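Local structure of protein SCO1 homolog 1, mitochondrial (Arabidopsis thaliana, 6N5U) at residues G65-P70 with H93-G98; G30-L35 with M138-N143; I51-A56 with D155-G160; S132-L137 with V145-K150. The protein binds copper(I) in a thioredoxin-fold domain and is thought to act as a mitochondrial metallochaperone that delivers copper to cytochrome c oxidase. All coordinates share one frame; numbering follows the deposited sequence.

Contact 1: G65-P70 with H93-G98; sequences GVDVVP and HPKLIG
P70 and I97 are joined by the one backbone hydrogen bond between 65-70 and 93-98: I97 N donates to P70 O at 3.2 Å, with an N-H...O angle of 153°. Van der Waals contacts lie beside it. The P70 ring packs against the K95-L96 backbone, its CD lying 3.3 Å from K95 O, while the end of L96 comes nearer than its CB, with CD1 3.7 Å from P70 CB. V69 turns CG1 anti to its N (chi1 -172°), and this methyl meets I97 CD1 at 3.7 Å as the two side chains slant across each other.

The charged contact is looser. K95 runs extended beyond CG, and its NZ makes a long salt bridge to D67 OD1 at 3.8 Å; the other oxygen of D67 pairs with K61. Within 93-96, a type I turn, K95 N donates to H93 ND1 in the imidazole plane (3.0 Å), and D58 takes up H93 NE2.

The contact closes the beta-alpha-beta unit of strand 68-74, helix 82-89 and strand 97-100. On the other side of strand 68-74, the V69 backbone is hydrogen-bonded to those of W32 and I34 in strand 32-38, while P70 touches L53 of helix 45-64.

Contact 2: G30-L35 with M138-N143; sequences GKWTIL and MSPEMN
An antiparallel bridge of the central thioredoxin-fold sheet, with the turn that follows it, joins 30-35 to 138-143: T33 and M138 form a hydrogen-bonded pair where strand 32-38 meets strand 135-138. T33 N donates to M138 O at 3.0 Å, and M138 N returns a 2.7 Å bond to T33 O. Beyond the bridge 138-143 enters a type I turn from S139 to M142, and a third backbone bond, G30 N to P140 O at 2.8 Å and 172°, ties this turn to the start of 30-35.

The indole of W32 roofs the turn. Both of its rings receive C-H groups over the same face: S139 CA sits 3.9 Å from the centroid of the six-membered ring, and P140 CD 3.8 Å from that of the five-membered ring, 13° off the normal. The turn therefore packs under one face of the indole through two CH-pi contacts, and Y168 meets W32 edge-to-face. Beside the bridge, L35 and M138 cross at about a right angle, L35 CD1 against M138 CG.

Just past the turn, N143 O accepts from both S139 N and S139 OG, closing the loop back on S139. With chi1 at 50°, the hydroxyl sits between the backbone N and carbonyl carbon of S139, and the bond from S139 OG to N143 O measures 2.9 Å.

Contact 3: I51-A56 with D155-G160; sequences IKLAAA and DSLTDG
K52 opens the contact between two helices of the thioredoxin fold, 45-64 and 154-167, whose short segments pack at an axis distance of 9.3 Å with a crossing angle of -44°. No hydrogen bond passes between 51-56 and 155-160, and the packing is of side chains. The K52 chain leaves with CG anti to N (chi1 -170°), bends at chi2 and chi3, and lays its CD 4.1 Å from L157 CD2, the two side chains crossing at about a right angle. K52 NZ forms a salt bridge with E49 of the same helix, while CD makes the contact with L157.

One residue on, L53 starts out away from the partner helix, yet its CD1 comes within 4.2 Å of L157 CD2. That single methyl of L157 therefore meets K52, L53 and A56.

A56, a helical turn after K52, faces the other helix directly. Its small side chain is consistent with the close backbones here: the CA atoms of A56 and T158 are 5.3 Å apart, the shortest such separation between the segments. A56 CB touches L157 CD2 at 3.7 Å. T158 packs beside it through its hydroxyl oxygen, which is also hydrogen-bonded to V154 O one turn back in its own helix; T158 OG1 lies 3.5 Å from A56 CA.

Contact 4: S132-L137 with V145-K150; sequences SIVMYL and VKFYGK
V134 and F147 fit together at the open end of a beta hairpin, their side chains at about a right angle. V134 presents CG1 and CG2 to F147 CE1 at the ring edge, and F147, with CG anti to its N (chi1 164°), carries that edge across to it. V134 CG1 also lies over one face of the Y136 ring, offset toward its rim, and this methyl sits between the Y136 face and the F147 edge. Y136 CE1 is 4.1 Å from F147 CD1.

The opposite face of the hairpin carries M135, L137 and Y148. M135 bends at chi3 (-60°) and brings its terminal methyl to the base of Y148, CE 3.7 Å from Y148 CB. The tyrosine presents its ring edge to L137, whose CB lies in the ring plane 4.0 Å from Y148 CE2. L137 extends CD2 toward V145 CG1. Beyond the strands, I133 CG2 rests on K150 CB at 3.9 Å, while the lysine's ammonium group pairs with E49.

Backbone bonds run alongside this packing. L137 N donates to K146 O at 2.8 Å and 172°, and Y148 N to M135 O at 3.0 Å; the return bond, M135 N to Y148 O, is weak. A classic beta bulge sets two residues, V145 and K146, opposite the single L137, whose O accepts V145 N at 2.9 Å and, weakly, K146 N.

The straighter, shorter backbone bonds lie at the bulge, and toward I133, whose side chain is about 6 Å from the bound copper ion, the pair loosens to a weak bond and side-chain packing.

Overall arrangement
Contacts 1, 2 and 4 lie on one mixed sheet, in which strands 97-100, 68-74, 32-38, 135-138 and 144-148 stand side by side. Contact 2 is linked to both others by backbone bonds, V69 to W32 and I34, and L35 to Y136; its centre is 11 Å from that of contact 1 and 13 Å from that of contact 4. Contact 3 packs helices 45-64 and 154-167 against this sheet, touching P70, I34 and Y148 through L53 and L157. Along the chain, contact 1 closes before contact 4 opens, while contacts 2 and 3 span about a hundred residues each. In this fold C42, C46 and H131 bind the copper(I) ion, and contact 4 comes near it through I133.

Contact 1: G65-P70 with H93-G98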
loop_
_atom_site.group_PDB
_atom_site.type_symbol
_atom_site.label_atom_id
_atom_site.label_comp_id
_atom_site.label_asym_id
_atom_site.label_seq_id
_atom_site.Cartn_x
_atom_site.Cartn_y
_atom_site.Cartn_z
ATOM N N GLY A 65 16.350 -10.697 -7.688
ATOM C CA GLY A 65 16.069 -10.505 -9.106
ATOM C C GLY A 65 14.583 -10.353 -9.397
ATOM O O GLY A 65 14.203 -10.200 -10.559
ATOM N N VAL A 66 13.729 -10.399 -8.341
ATOM C CA VAL A 66 12.258 -10.305 -8.423
ATOM C C VAL A 66 11.747 -8.859 -8.344
ATOM O O VAL A 66 12.070 -8.132 -7.400
ATOM C CB VAL A 66 11.542 -11.221 -7.371
ATOM C CG1 VAL A 66 10.019 -11.070 -7.416
ATOM C CG2 VAL A 66 11.942 -12.689 -7.534
ATOM N N ASP A 67 10.903 -8.469 -9.312
ATOM C CA ASP A 67 10.240 -7.165 -9.312
ATOM C C ASP A 67 8.991 -7.274 -8.426
ATOM O O ASP A 67 8.081 -8.070 -8.700
ATOM C CB ASP A 67 9.870 -6.722 -10.741
ATOM C CG ASP A 67 11.049 -6.203 -11.530
ATOM O OD1 ASP A 67 11.554 -5.110 -11.188
ATOM O OD2 ASP A 67 11.472 -6.892 -12.491
ATOM N N VAL A 68 8.998 -6.536 -7.315
ATOM C CA VAL A 68 7.873 -6.507 -6.388
ATOM C C VAL A 68 7.202 -5.151 -6.569
ATOM O O VAL A 68 7.896 -4.131 -6.625
ATOM C CB VAL A 68 8.271 -6.814 -4.925
ATOM C CG1 VAL A 68 7.047 -6.821 -4.025
ATOM C CG2 VAL A 68 8.991 -8.154 -4.829
ATOM N N VAL A 69 5.859 -5.142 -6.731
ATOM C CA VAL A 69 5.114 -3.912 -6.977
ATOM C C VAL A 69 4.593 -3.312 -5.688
ATOM O O VAL A 69 3.747 -3.925 -5.043
ATOM C CB VAL A 69 3.996 -4.042 -8.052
ATOM C CG1 VAL A 69 3.394 -2.679 -8.388
ATOM C CG2 VAL A 69 4.506 -4.734 -9.316
ATOM N N PRO A 70 5.047 -2.088 -5.319
ATOM C CA PRO A 70 4.487 -1.447 -4.125
ATOM C C PRO A 70 3.139 -0.829 -4.492
ATOM O O PRO A 70 2.977 -0.299 -5.609
ATOM C CB PRO A 70 5.546 -0.398 -3.758
ATOM C CG PRO A 70 6.236 -0.058 -5.055
ATOM C CD PRO A 70 6.043 -1.214 -5.997
ATOM N N HIS A 93 8.803 6.344 -5.344
ATOM C CA HIS A 93 9.352 5.346 -6.243
ATOM C C HIS A 93 8.615 5.444 -7.565
ATOM O O HIS A 93 7.395 5.627 -7.569
ATOM C CB HIS A 93 9.145 3.948 -5.642
ATOM C CG HIS A 93 10.040 2.891 -6.213
ATOM N ND1 HIS A 93 9.768 2.311 -7.438
ATOM C CD2 HIS A 93 11.135 2.301 -5.684
ATOM C CE1 HIS A 93 10.717 1.417 -7.627
ATOM N NE2 HIS A 93 11.548 1.362 -6.588
ATOM N N PRO A 94 9.310 5.302 -8.715
ATOM C CA PRO A 94 8.583 5.368 -9.991
ATOM C C PRO A 94 7.627 4.188 -10.229
ATOM O O PRO A 94 6.762 4.291 -11.097
ATOM C CB PRO A 94 9.697 5.463 -11.052
ATOM C CG PRO A 94 10.917 5.028 -10.399
ATOM C CD PRO A 94 10.764 5.113 -8.921
ATOM N N LYS A 95 7.744 3.094 -9.449
ATOM C CA LYS A 95 6.920 1.916 -9.668
ATOM C C LYS A 95 5.837 1.755 -8.613
ATOM O O LYS A 95 5.184 0.710 -8.566
ATOM C CB LYS A 95 7.801 0.656 -9.840
ATOM C CG LYS A 95 8.449 0.609 -11.239
ATOM C CD LYS A 95 9.556 -0.402 -11.340
ATOM C CE LYS A 95 10.114 -0.532 -12.737
ATOM N NZ LYS A 95 11.089 -1.657 -12.824
ATOM N N LEU A 96 5.541 2.844 -7.867
ATOM C CA LEU A 96 4.498 2.831 -6.839
ATOM C C LEU A 96 3.127 3.242 -7.380
ATOM O O LEU A 96 2.913 4.403 -7.709
ATOM C CB LEU A 96 4.909 3.672 -5.593
ATOM C CG LEU A 96 3.877 3.953 -4.469
ATOM C CD1 LEU A 96 3.430 2.696 -3.761
ATOM C CD2 LEU A 96 4.454 4.893 -3.455
ATOM N N ILE A 97 2.197 2.271 -7.431
ATOM C CA ILE A 97 0.786 2.392 -7.829
ATOM C C ILE A 97 -0.004 2.996 -6.652
ATOM O O ILE A 97 0.170 2.578 -5.503
ATOM C CB ILE A 97 0.241 0.972 -8.211
ATOM C CG1 ILE A 97 0.925 0.444 -9.494
ATOM C CG2 ILE A 97 -1.302 0.927 -8.323
ATOM C CD1 ILE A 97 0.479 -0.971 -9.937
ATOM N N GLY A 98 -0.874 3.943 -6.958
ATOM C CA GLY A 98 -1.743 4.583 -5.985
ATOM C C GLY A 98 -3.191 4.239 -6.257
ATOM O O GLY A 98 -3.645 4.395 -7.388
#

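Contact 2: G30-L35 with M138-N143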
loop_
_atom_site.group_PDB
_atom_site.type_symbol
_atom_site.label_atom_id
_atom_site.label_comp_id
_atom_site.label_asym_id
_atom_site.label_seq_id
_atom_site.Cartn_x
_atom_site.Cartn_y
_atom_site.Cartn_z
ATOM N N GLY A 30 -0.102 -11.242 -11.674
ATOM C CA GLY A 30 1.026 -11.449 -12.574
ATOM C C GLY A 30 2.369 -11.058 -11.984
ATOM O O GLY A 30 3.406 -11.374 -12.571
ATOM N N LYS A 31 2.367 -10.352 -10.828
ATOM C CA LYS A 31 3.581 -9.914 -10.128
ATOM C C LYS A 31 3.397 -9.942 -8.610
ATOM O O LYS A 31 2.269 -9.744 -8.137
ATOM C CB LYS A 31 3.962 -8.475 -10.543
ATOM C CG LYS A 31 4.569 -8.341 -11.939
ATOM C CD LYS A 31 5.642 -7.273 -11.981
ATOM C CE LYS A 31 6.138 -7.024 -13.382
ATOM N NZ LYS A 31 7.253 -6.046 -13.403
ATOM N N TRP A 32 4.510 -10.149 -7.843
ATOM C CA TRP A 32 4.518 -10.075 -6.366
ATOM C C TRP A 32 4.200 -8.625 -6.001
ATOM O O TRP A 32 4.753 -7.694 -6.618
ATOM C CB TRP A 32 5.880 -10.465 -5.772
ATOM C CG TRP A 32 6.090 -11.934 -5.682
ATOM C CD1 TRP A 32 6.634 -12.738 -6.635
ATOM C CD2 TRP A 32 5.697 -12.793 -4.605
ATOM N NE1 TRP A 32 6.644 -14.041 -6.203
ATOM C CE2 TRP A 32 6.052 -14.107 -4.972
ATOM C CE3 TRP A 32 5.103 -12.577 -3.353
ATOM C CZ2 TRP A 32 5.825 -15.199 -4.141
ATOM C CZ3 TRP A 32 4.863 -13.668 -2.535
ATOM C CH2 TRP A 32 5.238 -14.958 -2.924
ATOM N N THR A 33 3.281 -8.440 -5.037
ATOM C CA THR A 33 2.774 -7.127 -4.651
ATOM C C THR A 33 2.839 -6.884 -3.147
ATOM O O THR A 33 2.581 -7.806 -2.365
ATOM C CB THR A 33 1.342 -7.010 -5.208
ATOM O OG1 THR A 33 1.380 -7.137 -6.630
ATOM C CG2 THR A 33 0.647 -5.721 -4.832
ATOM N N ILE A 34 3.153 -5.636 -2.743
ATOM C CA ILE A 34 3.145 -5.233 -1.331
ATOM C C ILE A 34 2.145 -4.102 -1.195
ATOM O O ILE A 34 2.345 -3.067 -1.813
ATOM C CB ILE A 34 4.539 -4.882 -0.713
ATOM C CG1 ILE A 34 5.531 -6.066 -0.827
ATOM C CG2 ILE A 34 4.374 -4.452 0.757
ATOM C CD1 ILE A 34 7.008 -5.732 -0.566
ATOM N N LEU A 35 1.059 -4.296 -0.410
ATOM C CA LEU A 35 0.004 -3.278 -0.235
ATOM C C LEU A 35 0.191 -2.527 1.080
ATOM O O LEU A 35 0.343 -3.165 2.116
ATOM C CB LEU A 35 -1.415 -3.883 -0.263
ATOM C CG LEU A 35 -1.799 -4.904 -1.326
ATOM C CD1 LEU A 35 -3.012 -5.682 -0.871
ATOM C CD2 LEU A 35 -2.165 -4.247 -2.631
ATOM N N MET A 138 1.294 -9.833 -1.046
ATOM C CA MET A 138 0.400 -10.623 -1.893
ATOM C C MET A 138 1.297 -11.272 -2.941
ATOM O O MET A 138 2.315 -10.684 -3.320
ATOM C CB MET A 138 -0.621 -9.718 -2.618
ATOM C CG MET A 138 -1.526 -8.924 -1.703
ATOM S SD MET A 138 -2.559 -9.959 -0.636
ATOM C CE MET A 138 -1.959 -9.464 0.856
ATOM N N SER A 139 0.921 -12.468 -3.412
ATOM C CA SER A 139 1.678 -13.212 -4.419
ATOM C C SER A 139 1.238 -12.885 -5.889
ATOM O O SER A 139 0.328 -12.059 -6.063
ATOM C CB SER A 139 1.619 -14.707 -4.114
ATOM O OG SER A 139 0.298 -15.167 -3.893
ATOM N N PRO A 140 1.852 -13.488 -6.957
ATOM C CA PRO A 140 1.421 -13.168 -8.333
ATOM C C PRO A 140 0.001 -13.611 -8.706
ATOM O O PRO A 140 -0.482 -13.252 -9.783
ATOM C CB PRO A 140 2.486 -13.846 -9.206
ATOM C CG PRO A 140 3.636 -14.108 -8.284
ATOM C CD PRO A 140 2.983 -14.437 -6.988
ATOM N N GLU A 141 -0.664 -14.381 -7.829
ATOM C CA GLU A 141 -2.062 -14.795 -8.020
ATOM C C GLU A 141 -2.955 -14.077 -6.996
ATOM O O GLU A 141 -4.101 -14.471 -6.786
ATOM C CB GLU A 141 -2.260 -16.330 -7.968
ATOM C CG GLU A 141 -1.407 -17.167 -8.926
ATOM C CD GLU A 141 -1.328 -16.822 -10.409
ATOM O OE1 GLU A 141 -2.391 -16.663 -11.051
ATOM O OE2 GLU A 141 -0.192 -16.738 -10.932
ATOM N N MET A 142 -2.428 -12.990 -6.404
ATOM C CA MET A 142 -3.066 -12.131 -5.402
ATOM C C MET A 142 -3.613 -12.907 -4.183
ATOM O O MET A 142 -4.716 -12.630 -3.703
ATOM C CB MET A 142 -4.131 -11.193 -6.012
ATOM C CG MET A 142 -3.560 -9.884 -6.538
ATOM S SD MET A 142 -3.005 -8.682 -5.290
ATOM C CE MET A 142 -4.592 -7.986 -4.749
ATOM N N ASN A 143 -2.816 -13.841 -3.669
ATOM C CA ASN A 143 -3.131 -14.567 -2.451
ATOM C C ASN A 143 -2.175 -14.047 -1.363
ATOM O O ASN A 143 -0.970 -13.935 -1.598
ATOM C CB ASN A 143 -2.961 -16.089 -2.642
ATOM C CG ASN A 143 -3.895 -16.733 -3.649
ATOM O OD1 ASN A 143 -5.117 -16.525 -3.652
ATOM N ND2 ASN A 143 -3.337 -17.558 -4.515
#

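Contact 3: I51-A56 with D155-G160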
loop_
_atom_site.group_PDB
_atom_site.type_symbol
_atom_site.label_atom_id
_atom_site.label_comp_id
_atom_site.label_asym_id
_atom_site.label_seq_id
_atom_site.Cartn_x
_atom_site.Cartn_y
_atom_site.Cartn_z
ATOM N N ILE A 51 8.977 5.300 2.264
ATOM C CA ILE A 51 10.411 5.441 1.948
ATOM C C ILE A 51 11.063 4.053 2.168
ATOM O O ILE A 51 11.762 3.570 1.266
ATOM C CB ILE A 51 11.130 6.600 2.722
ATOM C CG1 ILE A 51 10.697 7.985 2.219
ATOM C CG2 ILE A 51 12.655 6.462 2.619
ATOM C CD1 ILE A 51 10.892 9.132 3.241
ATOM N N LYS A 52 10.761 3.401 3.335
ATOM C CA LYS A 52 11.190 2.043 3.718
ATOM C C LYS A 52 10.805 1.059 2.612
ATOM O O LYS A 52 11.663 0.342 2.122
ATOM C CB LYS A 52 10.502 1.609 5.031
ATOM C CG LYS A 52 11.048 0.309 5.646
ATOM C CD LYS A 52 10.003 -0.531 6.395
ATOM C CE LYS A 52 9.331 0.161 7.559
ATOM N NZ LYS A 52 8.364 -0.748 8.229
ATOM N N LEU A 53 9.525 1.077 2.183
ATOM C CA LEU A 53 9.002 0.222 1.121
ATOM C C LEU A 53 9.706 0.421 -0.230
ATOM O O LEU A 53 10.072 -0.567 -0.854
ATOM C CB LEU A 53 7.477 0.387 0.993
ATOM C CG LEU A 53 6.768 -0.488 -0.040
ATOM C CD1 LEU A 53 7.079 -1.984 0.179
ATOM C CD2 LEU A 53 5.257 -0.201 -0.046
ATOM N N ALA A 54 9.923 1.675 -0.666
ATOM C CA ALA A 54 10.569 1.981 -1.928
ATOM C C ALA A 54 11.995 1.459 -1.929
ATOM O O ALA A 54 12.393 0.796 -2.889
ATOM C CB ALA A 54 10.549 3.472 -2.154
ATOM N N ALA A 55 12.743 1.678 -0.826
ATOM C CA ALA A 55 14.122 1.201 -0.709
ATOM C C ALA A 55 14.154 -0.314 -0.611
ATOM O O ALA A 55 15.099 -0.926 -1.115
ATOM C CB ALA A 55 14.807 1.832 0.487
ATOM N N ALA A 56 13.099 -0.923 0.008
ATOM C CA ALA A 56 12.956 -2.383 0.135
ATOM C C ALA A 56 12.724 -3.004 -1.261
ATOM O O ALA A 56 13.413 -3.972 -1.600
ATOM C CB ALA A 56 11.831 -2.738 1.082
ATOM N N ASP A 155 16.084 -3.638 5.961
ATOM C CA ASP A 155 16.736 -4.936 5.953
ATOM C C ASP A 155 15.802 -6.075 6.361
ATOM O O ASP A 155 15.787 -7.095 5.688
ATOM C CB ASP A 155 18.022 -4.920 6.793
ATOM C CG ASP A 155 19.147 -4.082 6.230
ATOM O OD1 ASP A 155 19.047 -3.664 5.058
ATOM O OD2 ASP A 155 20.148 -3.870 6.956
ATOM N N SER A 156 15.000 -5.895 7.418
ATOM C CA SER A 156 14.096 -6.964 7.859
ATOM C C SER A 156 12.887 -7.178 6.930
ATOM O O SER A 156 12.298 -8.265 6.932
ATOM C CB SER A 156 13.661 -6.767 9.305
ATOM O OG SER A 156 13.376 -5.412 9.598
ATOM N N LEU A 157 12.539 -6.156 6.121
ATOM C CA LEU A 157 11.463 -6.237 5.134
ATOM C C LEU A 157 11.997 -6.983 3.914
ATOM O O LEU A 157 11.396 -7.977 3.495
ATOM C CB LEU A 157 10.920 -4.834 4.743
ATOM C CG LEU A 157 9.692 -4.777 3.777
ATOM C CD1 LEU A 157 8.561 -5.680 4.254
ATOM C CD2 LEU A 157 9.176 -3.357 3.610
ATOM N N THR A 158 13.160 -6.531 3.390
ATOM C CA THR A 158 13.842 -7.120 2.237
ATOM C C THR A 158 14.077 -8.608 2.481
ATOM O O THR A 158 13.499 -9.423 1.763
ATOM C CB THR A 158 15.122 -6.341 1.924
ATOM O OG1 THR A 158 14.778 -4.972 1.677
ATOM C CG2 THR A 158 15.891 -6.919 0.746
ATOM N N ASP A 159 14.841 -8.958 3.545
ATOM C CA ASP A 159 15.173 -10.336 3.934
ATOM C C ASP A 159 13.956 -11.236 4.002
ATOM O O ASP A 159 13.988 -12.345 3.467
ATOM C CB ASP A 159 15.918 -10.379 5.279
ATOM C CG ASP A 159 17.274 -9.711 5.313
ATOM O OD1 ASP A 159 17.857 -9.472 4.217
ATOM O OD2 ASP A 159 17.757 -9.418 6.428
ATOM N N GLY A 160 12.911 -10.739 4.662
ATOM C CA GLY A 160 11.638 -11.418 4.804
ATOM C C GLY A 160 10.943 -11.659 3.481
ATOM O O GLY A 160 10.631 -12.803 3.157
#

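Contact 4: S132-L137 with V145-K150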
loop_
_atom_site.group_PDB
_atom_site.type_symbol
_atom_site.label_atom_id
_atom_site.label_comp_id
_atom_site.label_asym_id
_atom_site.label_seq_id
_atom_site.Cartn_x
_atom_site.Cartn_y
_atom_site.Cartn_z
ATOM N N SER A 132 -4.283 1.532 10.795
ATOM C CA SER A 132 -3.413 0.376 11.011
ATOM C C SER A 132 -2.141 0.579 10.192
ATOM O O SER A 132 -2.236 0.924 9.006
ATOM C CB SER A 132 -4.112 -0.901 10.550
ATOM O OG SER A 132 -5.476 -0.983 10.927
ATOM N N ILE A 133 -0.962 0.441 10.824
ATOM C CA ILE A 133 0.329 0.597 10.118
ATOM C C ILE A 133 0.697 -0.799 9.689
ATOM O O ILE A 133 1.172 -1.620 10.497
ATOM C CB ILE A 133 1.410 1.350 10.924
ATOM C CG1 ILE A 133 0.879 2.742 11.314
ATOM C CG2 ILE A 133 2.712 1.453 10.117
ATOM C CD1 ILE A 133 1.135 3.142 12.737
ATOM N N VAL A 134 0.343 -1.101 8.426
ATOM C CA VAL A 134 0.388 -2.439 7.864
ATOM C C VAL A 134 0.958 -2.531 6.420
ATOM O O VAL A 134 0.775 -1.623 5.628
ATOM C CB VAL A 134 -1.089 -2.947 7.923
ATOM C CG1 VAL A 134 -1.261 -4.252 7.201
ATOM C CG2 VAL A 134 -1.584 -3.097 9.355
ATOM N N MET A 135 1.589 -3.666 6.089
ATOM C CA MET A 135 2.067 -4.029 4.757
ATOM C C MET A 135 1.683 -5.480 4.530
ATOM O O MET A 135 1.821 -6.324 5.435
ATOM C CB MET A 135 3.578 -3.808 4.557
ATOM C CG MET A 135 3.956 -2.362 4.510
ATOM S SD MET A 135 5.704 -1.992 4.448
ATOM C CE MET A 135 6.290 -2.791 6.049
ATOM N N TYR A 136 1.189 -5.765 3.326
ATOM C CA TYR A 136 0.701 -7.092 2.968
ATOM C C TYR A 136 1.400 -7.605 1.742
ATOM O O TYR A 136 1.256 -7.020 0.666
ATOM C CB TYR A 136 -0.816 -7.044 2.689
ATOM C CG TYR A 136 -1.688 -6.710 3.870
ATOM C CD1 TYR A 136 -1.878 -7.625 4.901
ATOM C CD2 TYR A 136 -2.388 -5.508 3.927
ATOM C CE1 TYR A 136 -2.726 -7.349 5.970
ATOM C CE2 TYR A 136 -3.255 -5.226 4.987
ATOM C CZ TYR A 136 -3.422 -6.153 6.006
ATOM O OH TYR A 136 -4.176 -5.869 7.117
ATOM N N LEU A 137 2.150 -8.694 1.884
ATOM C CA LEU A 137 2.833 -9.241 0.729
ATOM C C LEU A 137 1.882 -10.243 0.084
ATOM O O LEU A 137 1.622 -11.311 0.643
ATOM C CB LEU A 137 4.208 -9.843 1.117
ATOM C CG LEU A 137 4.877 -10.828 0.141
ATOM C CD1 LEU A 137 5.604 -10.101 -0.983
ATOM C CD2 LEU A 137 5.796 -11.752 0.873
ATOM N N VAL A 145 0.364 -13.710 1.593
ATOM C CA VAL A 145 1.523 -14.528 1.979
ATOM C C VAL A 145 2.034 -14.123 3.381
ATOM O O VAL A 145 2.021 -14.955 4.294
ATOM C CB VAL A 145 2.629 -14.528 0.878
ATOM C CG1 VAL A 145 3.850 -15.348 1.282
ATOM C CG2 VAL A 145 2.083 -15.014 -0.456
ATOM N N LYS A 146 2.462 -12.855 3.558
ATOM C CA LYS A 146 2.976 -12.386 4.846
ATOM C C LYS A 146 2.627 -10.927 5.162
ATOM O O LYS A 146 2.528 -10.088 4.269
ATOM C CB LYS A 146 4.493 -12.613 4.939
ATOM C CG LYS A 146 5.029 -12.746 6.367
ATOM C CD LYS A 146 5.350 -14.172 6.712
ATOM C CE LYS A 146 5.730 -14.296 8.154
ATOM N NZ LYS A 146 5.856 -15.712 8.541
ATOM N N PHE A 147 2.452 -10.650 6.457
ATOM C CA PHE A 147 2.194 -9.338 7.019
ATOM C C PHE A 147 3.519 -8.753 7.567
ATOM O O PHE A 147 4.367 -9.499 8.077
ATOM C CB PHE A 147 1.116 -9.431 8.123
ATOM C CG PHE A 147 1.070 -8.206 9.005
ATOM C CD1 PHE A 147 0.498 -7.019 8.547
ATOM C CD2 PHE A 147 1.692 -8.200 10.252
ATOM C CE1 PHE A 147 0.538 -5.856 9.329
ATOM C CE2 PHE A 147 1.725 -7.032 11.036
ATOM C CZ PHE A 147 1.136 -5.873 10.575
ATOM N N TYR A 148 3.682 -7.410 7.469
ATOM C CA TYR A 148 4.852 -6.670 7.965
ATOM C C TYR A 148 4.418 -5.372 8.683
ATOM O O TYR A 148 3.865 -4.450 8.056
ATOM C CB TYR A 148 5.843 -6.368 6.822
ATOM C CG TYR A 148 6.422 -7.607 6.175
ATOM C CD1 TYR A 148 7.553 -8.229 6.699
ATOM C CD2 TYR A 148 5.859 -8.140 5.020
ATOM C CE1 TYR A 148 8.074 -9.381 6.121
ATOM C CE2 TYR A 148 6.380 -9.286 4.426
ATOM C CZ TYR A 148 7.485 -9.905 4.982
ATOM O OH TYR A 148 7.987 -11.043 4.406
ATOM N N GLY A 149 4.688 -5.320 9.987
ATOM C CA GLY A 149 4.360 -4.177 10.835
ATOM C C GLY A 149 5.339 -3.010 10.795
ATOM O O GLY A 149 6.287 -2.995 10.000
ATOM N N LYS A 150 5.093 -2.007 11.670
ATOM C CA LYS A 150 5.876 -0.772 11.830
ATOM C C LYS A 150 7.324 -1.034 12.265
ATOM O O LYS A 150 8.224 -0.299 11.864
ATOM C CB LYS A 150 5.165 0.171 12.844
ATOM C CG LYS A 150 5.900 1.481 13.208
ATOM C CD LYS A 150 5.954 2.529 12.061
ATOM C CE LYS A 150 7.041 3.588 12.231
ATOM N NZ LYS A 150 7.172 4.499 11.046
#